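Local atomic coordinates of acyl-CoA thioester hydrolase HI0827 (Haemophilus influenzae Rd KW20, PDB entry 3BJK), a protein that probably hydrolyses the thioester bond of a broad range of acyl-coenzyme A substrates, working as a hexamer of hotdog-fold subunits arranged as a trimer of dimers. Residues Val61-Met66 with Thr115-Thr120; Ile48-Ile53 with Ile92-Glu97. The protein carries 1 engineered substitution. All coordinates share one frame; numbering follows the deposited sequence.

Interaction 1: residues Val61-Met66 with Thr115-Thr120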
loop_
_atom_site.group_PDB
_atom_site.type_symbol
_atom_site.label_atom_id
_atom_site.label_comp_id
_atom_site.label_asym_id
_atom_site.label_seq_id
_atom_site.Cartn_x
_atom_site.Cartn_y
_atom_site.Cartn_z
ATOM N N VAL C 61 24.571 -3.367 0.362
ATOM C CA VAL C 61 25.171 -4.550 0.976
ATOM C C VAL C 61 25.212 -4.499 2.530
ATOM O O VAL C 61 25.236 -5.555 3.183
ATOM C CB VAL C 61 26.567 -4.752 0.446
ATOM C CG1 VAL C 61 26.485 -4.963 -1.119
ATOM C CG2 VAL C 61 27.510 -3.566 0.841
ATOM N N ALA C 62 25.268 -3.295 3.096
ATOM C CA ALA C 62 25.352 -3.128 4.556
ATOM C C ALA C 62 24.784 -1.831 5.045
ATOM O O ALA C 62 24.751 -0.822 4.333
ATOM C CB ALA C 62 26.824 -3.220 5.029
ATOM N N VAL C 63 24.314 -1.873 6.290
ATOM C CA VAL C 63 24.033 -0.671 7.053
ATOM C C VAL C 63 24.724 -0.902 8.408
ATOM O O VAL C 63 24.239 -1.623 9.259
ATOM C CB VAL C 63 22.542 -0.423 7.285
ATOM C CG1 VAL C 63 22.375 0.941 7.898
ATOM C CG2 VAL C 63 21.749 -0.523 6.002
ATOM N N GLU C 64 25.898 -0.341 8.585
ATOM C CA GLU C 64 26.705 -0.672 9.771
ATOM C C GLU C 64 26.100 -0.081 11.049
ATOM O O GLU C 64 26.289 -0.627 12.129
ATOM C CB GLU C 64 28.165 -0.236 9.580
ATOM C CG GLU C 64 28.387 1.246 9.200
ATOM C CD GLU C 64 29.708 1.443 8.448
ATOM O OE1 GLU C 64 29.804 1.182 7.171
ATOM O OE2 GLU C 64 30.644 1.801 9.192
ATOM N N SER C 65 25.356 1.015 10.901
ATOM C CA SER C 65 24.718 1.678 12.043
ATOM C C SER C 65 23.458 2.395 11.647
ATOM O O SER C 65 23.393 2.947 10.576
ATOM C CB SER C 65 25.667 2.684 12.726
ATOM O OG SER C 65 26.000 3.728 11.814
ATOM N N MET C 66 22.459 2.395 12.537
ATOM C CA MET C 66 21.355 3.317 12.488
ATOM C C MET C 66 20.970 3.714 13.892
ATOM O O MET C 66 21.044 2.910 14.821
ATOM C CB MET C 66 20.097 2.750 11.885
ATOM C CG MET C 66 20.219 2.092 10.641
ATOM S SD MET C 66 18.521 1.639 10.122
ATOM C CE MET C 66 18.947 0.424 8.862
ATOM N N THR C 115 16.798 10.852 12.812
ATOM C CA THR C 115 17.366 9.523 12.495
ATOM C C THR C 115 18.666 9.681 11.693
ATOM O O THR C 115 18.866 10.691 10.927
ATOM C CB THR C 115 16.372 8.621 11.616
ATOM O OG1 THR C 115 15.007 8.825 11.995
ATOM C CG2 THR C 115 16.691 7.155 11.758
ATOM N N ASP C 116 19.602 8.743 11.919
ATOM C CA ASP C 116 20.785 8.665 11.072
ATOM C C ASP C 116 21.139 7.218 10.761
ATOM O O ASP C 116 20.595 6.297 11.346
ATOM C CB ASP C 116 21.965 9.440 11.622
ATOM C CG ASP C 116 22.539 8.881 12.935
ATOM O OD1 ASP C 116 22.635 7.651 13.186
ATOM O OD2 ASP C 116 22.936 9.732 13.725
ATOM N N ALA C 117 22.021 7.048 9.790
ATOM C CA ALA C 117 22.506 5.727 9.425
ATOM C C ALA C 117 23.751 5.870 8.530
ATOM O O ALA C 117 23.954 6.897 7.856
ATOM C CB ALA C 117 21.422 4.973 8.723
ATOM N N VAL C 118 24.556 4.823 8.477
ATOM C CA VAL C 118 25.631 4.759 7.474
ATOM C C VAL C 118 25.425 3.507 6.616
ATOM O O VAL C 118 25.472 2.399 7.153
ATOM C CB VAL C 118 27.000 4.715 8.169
ATOM C CG1 VAL C 118 28.120 4.557 7.110
ATOM C CG2 VAL C 118 27.185 5.992 9.007
ATOM N N PHE C 119 25.163 3.731 5.320
ATOM C CA PHE C 119 24.851 2.718 4.315
ATOM C C PHE C 119 26.072 2.477 3.495
ATOM O O PHE C 119 26.841 3.396 3.250
ATOM C CB PHE C 119 23.772 3.205 3.334
ATOM C CG PHE C 119 22.356 3.090 3.861
ATOM C CD1 PHE C 119 21.856 4.005 4.779
ATOM C CD2 PHE C 119 21.512 2.106 3.386
ATOM C CE1 PHE C 119 20.574 3.854 5.269
ATOM C CE2 PHE C 119 20.276 1.976 3.840
ATOM C CZ PHE C 119 19.785 2.851 4.789
ATOM N N THR C 120 26.213 1.248 3.045
ATOM C CA THR C 120 27.176 0.864 2.007
ATOM C C THR C 120 26.442 0.216 0.807
ATOM O O THR C 120 25.692 -0.767 0.941
ATOM C CB THR C 120 28.255 -0.134 2.543
ATOM O OG1 THR C 120 28.746 0.304 3.817
ATOM C CG2 THR C 120 29.360 -0.346 1.517
HETATM O O HOH W 1 27.465 0.601 6.188
HETATM O O HOH W 2 31.217 0.215 4.858
HETATM O O HOH W 3 24.579 6.144 11.921
#
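A classic beta bulge interrupts the regular pairing of these antiparallel strands: Val61 and Ala62 together stand opposite the single residue Thr120. Thr120 O receives Val61 N at 2.9 Å and, weakly, Ala62 N, while Thr120 N returns a nearly straight bond (172°) to Ala62 O at 2.8 Å. A second irregularity lies at Glu64, whose N reaches Val118 O only by a weak, bent bond. A water supplements it, accepting from Glu64 N and donating to Glu64 OE1 at 2.6 Å, while also accepting from Thr120 OG1; a second water donates to both Glu64 OE1 and Thr120 OG1. A chi1 of 54° tucks Glu64 CG between its own N and C and swings the carboxylate across Val118, with Glu64 CD 3.7 Å from Val118 CG1. On the other side of the sheet, Val63 CG2 makes a CH-pi contact over one face of the Phe119 ring, 4.0 Å from its centroid and displaced toward the rim. Met66 CG touches Ala117 CB at 3.7 Å. This apolar side turns to helix 35-54, where Met66 packs on Met39 and Phe119 on Met42. Strand 91-101 borders strand 111-123, and beyond strand 58-68 the sheet continues into a strand of the second subunit.

Interaction 2: residues Ile48-Ile53 with Ile92-Glu97; sequences ILAKEI and IKIKVE. With EDO (1,2-ethanediol), chain S.
Ile92 and Ile94 point from the sheet into the side of helix 35-54, part of the hotdog fold, in which an antiparallel sheet wraps around a long helix. The side-chain contacts are all apolar and centre tightly on Ala50, whose small CB lies 4.0 Å from Ile92 CD1 and 4.1 Å from Ile94 CD1. Both isoleucines also reach the helix backbone: Ile92 CD1 lies 3.5 Å from Ala50 O, and the Ile94 chain, turned away from its own C (chi1 -68°) and extended to CD1 (chi2 166°), brings that methyl 3.6 Å from Ala50 N. Ile94 CD1 also meets Leu49 CD1, the two side chains crossing at a slant, whereas Ile53 and Ile92 run antiparallel alongside one another, Ile53 CG2 being 4.2 Å from Ile92 CD1. Phe121 adds to the packing round Ala50 and Ile94. Lys93 and Lys95, by contrast, leave the strand without touching the helix and are partly exposed, as is Lys51. Glu52 faces the third subunit, with salt bridges from OE2 to Lys101 and Arg19 of that chain. A 1,2-ethanediol, probably from the crystallisation liquor, grips the same carboxylate: its O2 donates to Glu52 OE1 and its O1 to Glu52 OE2, each at 2.9 Å.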
loop_
_atom_site.group_PDB
_atom_site.type_symbol
_atom_site.label_atom_id
_atom_site.label_comp_id
_atom_site.label_asym_id
_atom_site.label_seq_id
_atom_site.Cartn_x
_atom_site.Cartn_y
_atom_site.Cartn_z
ATOM N N ILE C 48 19.869 6.712 -4.269
ATOM C CA ILE C 48 19.844 7.733 -5.343
ATOM C C ILE C 48 21.258 8.326 -5.501
ATOM O O ILE C 48 21.775 8.414 -6.588
ATOM C CB ILE C 48 18.799 8.866 -5.081
ATOM C CG1 ILE C 48 17.352 8.350 -5.259
ATOM C CG2 ILE C 48 19.007 10.029 -6.044
ATOM C CD1 ILE C 48 16.222 9.357 -4.851
ATOM N N LEU C 49 21.836 8.753 -4.386
ATOM C CA LEU C 49 23.158 9.360 -4.363
ATOM C C LEU C 49 24.252 8.337 -4.822
ATOM O O LEU C 49 25.119 8.654 -5.641
ATOM C CB LEU C 49 23.462 9.897 -2.987
ATOM C CG LEU C 49 24.458 11.098 -2.884
ATOM C CD1 LEU C 49 25.297 10.990 -1.670
ATOM C CD2 LEU C 49 25.304 11.427 -4.118
ATOM N N ALA C 50 24.149 7.103 -4.339
ATOM C CA ALA C 50 25.014 6.036 -4.852
ATOM C C ALA C 50 24.857 5.832 -6.350
ATOM O O ALA C 50 25.861 5.716 -7.037
ATOM C CB ALA C 50 24.784 4.737 -4.134
ATOM N N LYS C 51 23.636 5.767 -6.879
ATOM C CA LYS C 51 23.504 5.572 -8.307
ATOM C C LYS C 51 24.086 6.753 -9.085
ATOM O O LYS C 51 24.599 6.574 -10.166
ATOM C CB LYS C 51 22.031 5.380 -8.702
ATOM C CG LYS C 51 21.441 4.129 -8.143
ATOM C CD LYS C 51 20.001 4.121 -8.309
ATOM C CE LYS C 51 19.304 3.113 -7.450
ATOM N NZ LYS C 51 17.922 3.606 -7.296
ATOM N N GLU C 52 23.931 7.966 -8.534
ATOM C CA GLU C 52 24.458 9.158 -9.171
ATOM C C GLU C 52 26.010 9.026 -9.345
ATOM O O GLU C 52 26.555 9.205 -10.423
ATOM C CB GLU C 52 24.059 10.416 -8.395
ATOM C CG GLU C 52 22.636 10.914 -8.692
ATOM C CD GLU C 52 22.146 11.974 -7.696
ATOM O OE1 GLU C 52 22.667 12.060 -6.545
ATOM O OE2 GLU C 52 21.218 12.708 -8.074
ATOM N N ILE C 53 26.668 8.648 -8.268
ATOM C CA ILE C 53 28.113 8.492 -8.188
ATOM C C ILE C 53 28.586 7.304 -9.035
ATOM O O ILE C 53 29.584 7.403 -9.736
ATOM C CB ILE C 53 28.542 8.328 -6.682
ATOM C CG1 ILE C 53 28.293 9.649 -5.940
ATOM C CG2 ILE C 53 30.030 7.827 -6.510
ATOM C CD1 ILE C 53 28.540 9.536 -4.495
ATOM N N ILE C 92 30.293 2.312 -2.251
ATOM C CA ILE C 92 30.038 3.684 -1.922
ATOM C C ILE C 92 29.438 3.712 -0.520
ATOM O O ILE C 92 28.413 3.087 -0.276
ATOM C CB ILE C 92 29.007 4.281 -2.899
ATOM C CG1 ILE C 92 29.529 4.158 -4.316
ATOM C CG2 ILE C 92 28.744 5.731 -2.600
ATOM C CD1 ILE C 92 28.508 4.118 -5.312
ATOM N N LYS C 93 30.053 4.463 0.379
ATOM C CA LYS C 93 29.605 4.516 1.787
ATOM C C LYS C 93 28.967 5.907 1.969
ATOM O O LYS C 93 29.580 6.914 1.607
ATOM C CB LYS C 93 30.836 4.284 2.668
ATOM C CG LYS C 93 30.655 4.284 4.190
ATOM C CD LYS C 93 31.982 3.964 4.879
ATOM C CE LYS C 93 31.793 3.863 6.382
ATOM N NZ LYS C 93 33.058 3.790 7.149
ATOM N N ILE C 94 27.736 5.963 2.485
ATOM C CA ILE C 94 26.995 7.199 2.537
ATOM C C ILE C 94 26.411 7.310 3.948
ATOM O O ILE C 94 25.772 6.379 4.414
ATOM C CB ILE C 94 25.866 7.295 1.469
ATOM C CG1 ILE C 94 26.470 7.401 0.078
ATOM C CG2 ILE C 94 24.960 8.518 1.775
ATOM C CD1 ILE C 94 25.599 7.200 -1.005
ATOM N N LYS C 95 26.670 8.424 4.625
ATOM C CA LYS C 95 25.912 8.756 5.856
ATOM C C LYS C 95 24.611 9.504 5.502
ATOM O O LYS C 95 24.633 10.524 4.777
ATOM C CB LYS C 95 26.763 9.565 6.805
ATOM C CG LYS C 95 26.129 9.742 8.236
ATOM C CD LYS C 95 26.947 10.704 9.021
ATOM C CE LYS C 95 26.486 10.800 10.489
ATOM N NZ LYS C 95 25.145 10.297 10.663
ATOM N N VAL C 96 23.482 8.997 5.997
ATOM C CA VAL C 96 22.161 9.612 5.799
ATOM C C VAL C 96 21.651 10.159 7.129
ATOM O O VAL C 96 21.763 9.471 8.155
ATOM C CB VAL C 96 21.173 8.559 5.231
ATOM C CG1 VAL C 96 19.751 9.120 5.069
ATOM C CG2 VAL C 96 21.694 8.018 3.912
ATOM N N GLU C 97 21.227 11.428 7.146
ATOM C CA GLU C 97 20.484 12.004 8.256
ATOM C C GLU C 97 19.067 12.337 7.797
ATOM O O GLU C 97 18.852 12.885 6.674
ATOM C CB GLU C 97 21.083 13.282 8.724
ATOM C CG GLU C 97 22.539 13.204 9.175
ATOM C CD GLU C 97 23.017 14.508 9.816
ATOM O OE1 GLU C 97 22.507 15.612 9.466
ATOM O OE2 GLU C 97 23.928 14.437 10.676
HETATM C C1 EDO S . 21.207 15.409 -5.291
HETATM O O1 EDO S . 21.874 15.068 -6.530
HETATM C C2 EDO S . 21.485 14.365 -4.204
HETATM O O2 EDO S . 20.952 13.069 -4.478
#

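The two contacts share one antiparallel sheet and lie about 11 Å apart, centre to centre. Strands 91-101 and 111-123 are neighbours, joined by probable hydrogen bonds from Ile94 N to Phe119 O and from Val96 N to Ala117 O, both 2.8 Å. On the sheet face turned from helix 35-54, lysines of 92-97 approach the acidic residues of interaction 1: Lys93 CE packs 3.4 Å from Glu64 OE1, and Lys95 NZ forms a long, weak ion pair with Asp116 OD2. The helix-facing side of both contacts adds to the hydrophobic core. Interaction 1 borders the second subunit, whereas the ethanediol-bound Glu52 of interaction 2 borders the third.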